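Sulfotransferase (Mycobacterium tuberculosis, PDB 2ZQ5) is a sulfotransferase that probably transfers a sulfuryl group from an activated sulfate donor to an acceptor molecule. Local coordinates at residues 41-46 with 63-68; 183-188 with 291-296. All coordinates share one frame; numbering follows the deposited sequence.

Contact 1. Residues 41-46 with 63-68; sequences GVLLDA and FFLRGA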
# COMPACT_ATOMS: atom_id res chain seq x y z
N GLY A 41 -3.97 18.26 -5.96
CA GLY A 41 -5.04 19.24 -6.07
C GLY A 41 -6.41 18.60 -6.10
O GLY A 41 -7.34 19.06 -5.44
N VAL A 42 -6.55 17.53 -6.87
CA VAL A 42 -7.81 16.81 -6.97
C VAL A 42 -8.17 16.20 -5.62
O VAL A 42 -9.32 16.24 -5.19
CB VAL A 42 -7.73 15.70 -8.04
CG1 VAL A 42 -8.96 14.81 -7.96
CG2 VAL A 42 -7.63 16.33 -9.42
N LEU A 43 -7.18 15.63 -4.94
CA LEU A 43 -7.40 15.02 -3.64
C LEU A 43 -7.83 16.05 -2.60
O LEU A 43 -8.75 15.80 -1.82
CB LEU A 43 -6.12 14.29 -3.19
CG LEU A 43 -6.17 13.49 -1.89
CD1 LEU A 43 -7.26 12.44 -1.93
CD2 LEU A 43 -4.81 12.83 -1.68
N LEU A 44 -7.17 17.21 -2.60
CA LEU A 44 -7.51 18.28 -1.66
C LEU A 44 -8.92 18.79 -1.90
O LEU A 44 -9.67 19.05 -0.96
CB LEU A 44 -6.52 19.43 -1.76
CG LEU A 44 -5.16 19.20 -1.09
CD1 LEU A 44 -4.21 20.33 -1.44
CD2 LEU A 44 -5.35 19.10 0.42
N ASP A 45 -9.29 18.96 -3.17
CA ASP A 45 -10.63 19.44 -3.50
C ASP A 45 -11.66 18.42 -3.02
O ASP A 45 -12.75 18.79 -2.58
CB ASP A 45 -10.79 19.65 -5.01
CG ASP A 45 -10.10 20.92 -5.50
OD1 ASP A 45 -9.58 21.69 -4.67
OD2 ASP A 45 -10.09 21.13 -6.73
N ALA A 46 -11.31 17.14 -3.09
CA ALA A 46 -12.23 16.10 -2.65
C ALA A 46 -12.39 16.13 -1.14
O ALA A 46 -13.50 16.10 -0.62
CB ALA A 46 -11.72 14.73 -3.10
N PHE A 63 -1.62 16.00 8.15
CA PHE A 63 -0.42 15.30 8.59
C PHE A 63 -0.00 14.25 7.55
O PHE A 63 1.17 14.15 7.18
CB PHE A 63 -0.67 14.61 9.94
CG PHE A 63 0.53 13.91 10.50
CD1 PHE A 63 1.55 14.63 11.13
CD2 PHE A 63 0.66 12.53 10.40
CE1 PHE A 63 2.67 13.97 11.65
CE2 PHE A 63 1.77 11.87 10.91
CZ PHE A 63 2.78 12.59 11.54
N PHE A 64 -0.97 13.47 7.08
CA PHE A 64 -0.68 12.43 6.10
C PHE A 64 -0.18 12.98 4.77
O PHE A 64 0.72 12.41 4.15
CB PHE A 64 -1.91 11.56 5.83
CG PHE A 64 -2.50 10.92 7.05
CD1 PHE A 64 -1.68 10.44 8.07
CD2 PHE A 64 -3.88 10.78 7.18
CE1 PHE A 64 -2.23 9.82 9.19
CE2 PHE A 64 -4.43 10.17 8.30
CZ PHE A 64 -3.61 9.69 9.31
N LEU A 65 -0.78 14.08 4.31
CA LEU A 65 -0.36 14.66 3.04
C LEU A 65 1.01 15.31 3.16
O LEU A 65 1.83 15.20 2.25
CB LEU A 65 -1.41 15.66 2.53
CG LEU A 65 -2.77 15.03 2.20
CD1 LEU A 65 -3.71 16.10 1.68
CD2 LEU A 65 -2.60 13.92 1.15
N ARG A 66 1.27 15.98 4.27
CA ARG A 66 2.59 16.58 4.46
C ARG A 66 3.60 15.43 4.49
O ARG A 66 4.69 15.54 3.94
CB ARG A 66 2.66 17.35 5.78
CG ARG A 66 4.01 18.04 5.98
CD ARG A 66 4.18 18.59 7.39
NE ARG A 66 4.29 17.51 8.37
CZ ARG A 66 4.56 17.69 9.66
NH1 ARG A 66 4.75 18.91 10.13
NH2 ARG A 66 4.64 16.65 10.47
N GLY A 67 3.21 14.33 5.13
CA GLY A 67 4.08 13.18 5.23
C GLY A 67 4.44 12.60 3.87
O GLY A 67 5.57 12.16 3.65
N ALA A 68 3.48 12.60 2.96
CA ALA A 68 3.71 12.08 1.62
C ALA A 68 4.74 12.95 0.90
O ALA A 68 5.62 12.44 0.21
CB ALA A 68 2.40 12.06 0.83
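Leu-65, the residue that meets both Leu-43 and Leu-44, rides on a helical turn in which Gly-67 N donates to Phe-63 O at 2.9 Å. The facing turn is bonded likewise, Asp-45 N to Gly-41 O at 3.0 Å. These polar bonds run within each helix, from one residue to the fourth before it, and the contact between the helices consists of three leucines, a worked example of how a single forked side chain can bridge two neighbours on an adjacent helix. The CA atoms of Leu-44 and Leu-65 stand 9.3 Å apart, so only the ends of the side chains bridge the gap. The CB of Leu-65 is directed toward helix 36-50, and its two methyls are divided between the partners. One branch, CD1, which continues the side chain in extended form (chi2 -179°), comes within 3.6 Å of Leu-44 CD2, the two side chains running antiparallel alongside one another. The other branch, CD2, lies 3.8 Å from Leu-43 CD2, where the side chains cross at a slant. Leu-43 can deliver that methyl because its CG is anti to the backbone N (chi1 -176°). All three residues are buried, yet the patch is small, 119 Å² counting both sides. Helices 36-50 and 55-81 follow one another as a helical hairpin. Helix 13-24 packs against this seam through Val-13 on Leu-44 and Leu-16 on Leu-65, while the loop residue Tyr-187 and, from helix 194-201, Tyr-196 meet Leu-43, setting the hairpin against the rest of the fold.

Contact 2. Residues 183-188 with 291-296; sequences HSVSYE and DTWSRG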
# COMPACT_ATOMS: atom_id res chain seq x y z
N HIS A 183 -0.91 9.12 -5.82
CA HIS A 183 -1.73 8.19 -6.60
C HIS A 183 -1.84 6.95 -5.71
O HIS A 183 -0.89 6.17 -5.59
CB HIS A 183 -1.07 7.80 -7.93
CG HIS A 183 -1.19 8.83 -9.00
ND1 HIS A 183 -0.54 10.05 -8.94
CD2 HIS A 183 -1.86 8.82 -10.18
CE1 HIS A 183 -0.81 10.74 -10.03
NE2 HIS A 183 -1.60 10.02 -10.80
N SER A 184 -3.00 6.76 -5.09
CA SER A 184 -3.19 5.64 -4.18
C SER A 184 -4.66 5.35 -3.93
O SER A 184 -5.46 6.28 -3.83
CB SER A 184 -2.49 5.95 -2.85
OG SER A 184 -2.74 4.95 -1.89
N VAL A 185 -5.02 4.08 -3.83
CA VAL A 185 -6.41 3.74 -3.55
C VAL A 185 -6.66 3.70 -2.04
O VAL A 185 -7.75 3.36 -1.59
CB VAL A 185 -6.83 2.38 -4.18
CG1 VAL A 185 -6.82 2.50 -5.70
CG2 VAL A 185 -5.91 1.27 -3.72
N SER A 186 -5.64 4.06 -1.26
CA SER A 186 -5.78 4.07 0.19
C SER A 186 -6.69 5.22 0.63
O SER A 186 -7.48 5.08 1.57
CB SER A 186 -4.41 4.23 0.87
OG SER A 186 -3.84 5.50 0.59
N TYR A 187 -6.61 6.34 -0.07
CA TYR A 187 -7.39 7.52 0.29
C TYR A 187 -8.89 7.30 0.28
O TYR A 187 -9.57 7.64 1.25
CB TYR A 187 -7.04 8.69 -0.63
CG TYR A 187 -5.56 9.03 -0.61
CD1 TYR A 187 -4.91 9.28 0.60
CD2 TYR A 187 -4.82 9.06 -1.78
CE1 TYR A 187 -3.54 9.55 0.63
CE2 TYR A 187 -3.45 9.33 -1.76
CZ TYR A 187 -2.82 9.57 -0.55
OH TYR A 187 -1.47 9.81 -0.52
N GLU A 188 -9.41 6.72 -0.80
CA GLU A 188 -10.84 6.49 -0.91
C GLU A 188 -11.38 5.41 0.03
O GLU A 188 -12.59 5.28 0.20
CB GLU A 188 -11.20 6.15 -2.36
CG GLU A 188 -10.75 4.78 -2.82
CD GLU A 188 -10.84 4.64 -4.32
OE1 GLU A 188 -10.01 5.26 -5.03
OE2 GLU A 188 -11.75 3.93 -4.80
N ASP A 291 -18.08 0.07 -4.23
CA ASP A 291 -17.62 0.64 -5.48
C ASP A 291 -16.12 0.42 -5.69
O ASP A 291 -15.70 -0.11 -6.72
CB ASP A 291 -17.92 2.14 -5.53
CG ASP A 291 -17.31 2.81 -6.74
OD1 ASP A 291 -17.57 2.35 -7.88
OD2 ASP A 291 -16.57 3.80 -6.57
N THR A 292 -15.33 0.84 -4.71
CA THR A 292 -13.88 0.70 -4.80
C THR A 292 -13.37 -0.69 -5.12
O THR A 292 -12.63 -0.89 -6.08
CB THR A 292 -13.20 1.16 -3.49
OG1 THR A 292 -13.46 2.55 -3.29
CG2 THR A 292 -11.69 0.93 -3.55
N TRP A 293 -13.77 -1.67 -4.31
CA TRP A 293 -13.28 -3.02 -4.51
C TRP A 293 -13.87 -3.81 -5.67
O TRP A 293 -13.22 -4.72 -6.18
CB TRP A 293 -13.38 -3.78 -3.18
CG TRP A 293 -12.62 -3.03 -2.12
CD1 TRP A 293 -13.14 -2.43 -1.01
CD2 TRP A 293 -11.24 -2.64 -2.18
NE1 TRP A 293 -12.18 -1.68 -0.38
CE2 TRP A 293 -11.00 -1.79 -1.07
CE3 TRP A 293 -10.19 -2.92 -3.06
CZ2 TRP A 293 -9.75 -1.22 -0.82
CZ3 TRP A 293 -8.94 -2.35 -2.81
CH2 TRP A 293 -8.74 -1.50 -1.70
N SER A 294 -15.08 -3.47 -6.10
CA SER A 294 -15.62 -4.17 -7.26
C SER A 294 -14.88 -3.65 -8.48
O SER A 294 -14.63 -4.39 -9.43
CB SER A 294 -17.14 -3.96 -7.39
OG SER A 294 -17.50 -2.60 -7.53
N ARG A 295 -14.51 -2.37 -8.46
CA ARG A 295 -13.75 -1.80 -9.57
C ARG A 295 -12.35 -2.42 -9.59
O ARG A 295 -11.85 -2.80 -10.64
CB ARG A 295 -13.62 -0.27 -9.43
CG ARG A 295 -14.85 0.49 -9.91
CD ARG A 295 -14.61 1.99 -10.00
NE ARG A 295 -14.57 2.65 -8.70
CZ ARG A 295 -13.46 3.04 -8.08
NH1 ARG A 295 -12.27 2.85 -8.63
NH2 ARG A 295 -13.55 3.65 -6.90
N GLY A 296 -11.74 -2.53 -8.42
CA GLY A 296 -10.41 -3.11 -8.33
C GLY A 296 -10.35 -4.52 -8.89
O GLY A 296 -9.49 -4.83 -9.72
O HOH W 1 -13.95 2.96 -0.46
O HOH W 2 -10.21 4.83 -7.70
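Glu-188 OE2 is where the charged part of this contact gathers. Arg-295 NH2 approaches its syn side, tilted somewhat out of the carboxylate plane, in a salt bridge of 2.8 Å. The N-H...O angle is 146°. Carboxylate and guanidinium planes stand 41° apart. Thr-292 OG1 lies 2.7 Å from the same oxygen. Asp-291, one turn before Arg-295 on helix 282-304, takes the guanidinium side-on through NE and NH2, the latter 3.0 Å from OD2. Arg-295 meets that carboxylate from above its plane, turned back by the bend of its chain at chi3 (-74°). The resulting salt-bridge network of Glu-188, Asp-291 and Arg-295 ties the loop before helix 194-201 to helix 282-304 within a sulfotransferase fold of the P-loop type. One arginine between two carboxylates would be expected to offset their mutual repulsion. Water extends the polar joint twice: one molecule donates to both Glu-188 O and Thr-292 OG1, another donates to Glu-188 OE1 at 2.7 Å and accepts from Arg-295 NH1. Apolar packing is slighter. Val-185 CG2 comes obliquely to Trp-293 CH2 at 4.4 Å; within the helix itself, Thr-292 CG2 lies over one face of the Trp-293 indole, 3.7 Å above its plane.

Contacts 1 and 2 are both buried, but they lie at different depths: contact 2 is about 11 Å and contact 1 about 16 Å from the centre of the chain, measured between centres. They share no helix. Contact 1 joins two consecutive helices, whereas contact 2 brings together segments 103 residues apart. Their chemistry follows suit, methyl against methyl in the hairpin, ions, a hydroxyl and ordered water between loop and helix 282-304. The two meet directly through Leu-43 CD2 and Tyr-187 CE2, 3.8 Å apart, so the loop 183-188 presents an aromatic ring to helix 36-50 and its carboxylate to helix 282-304.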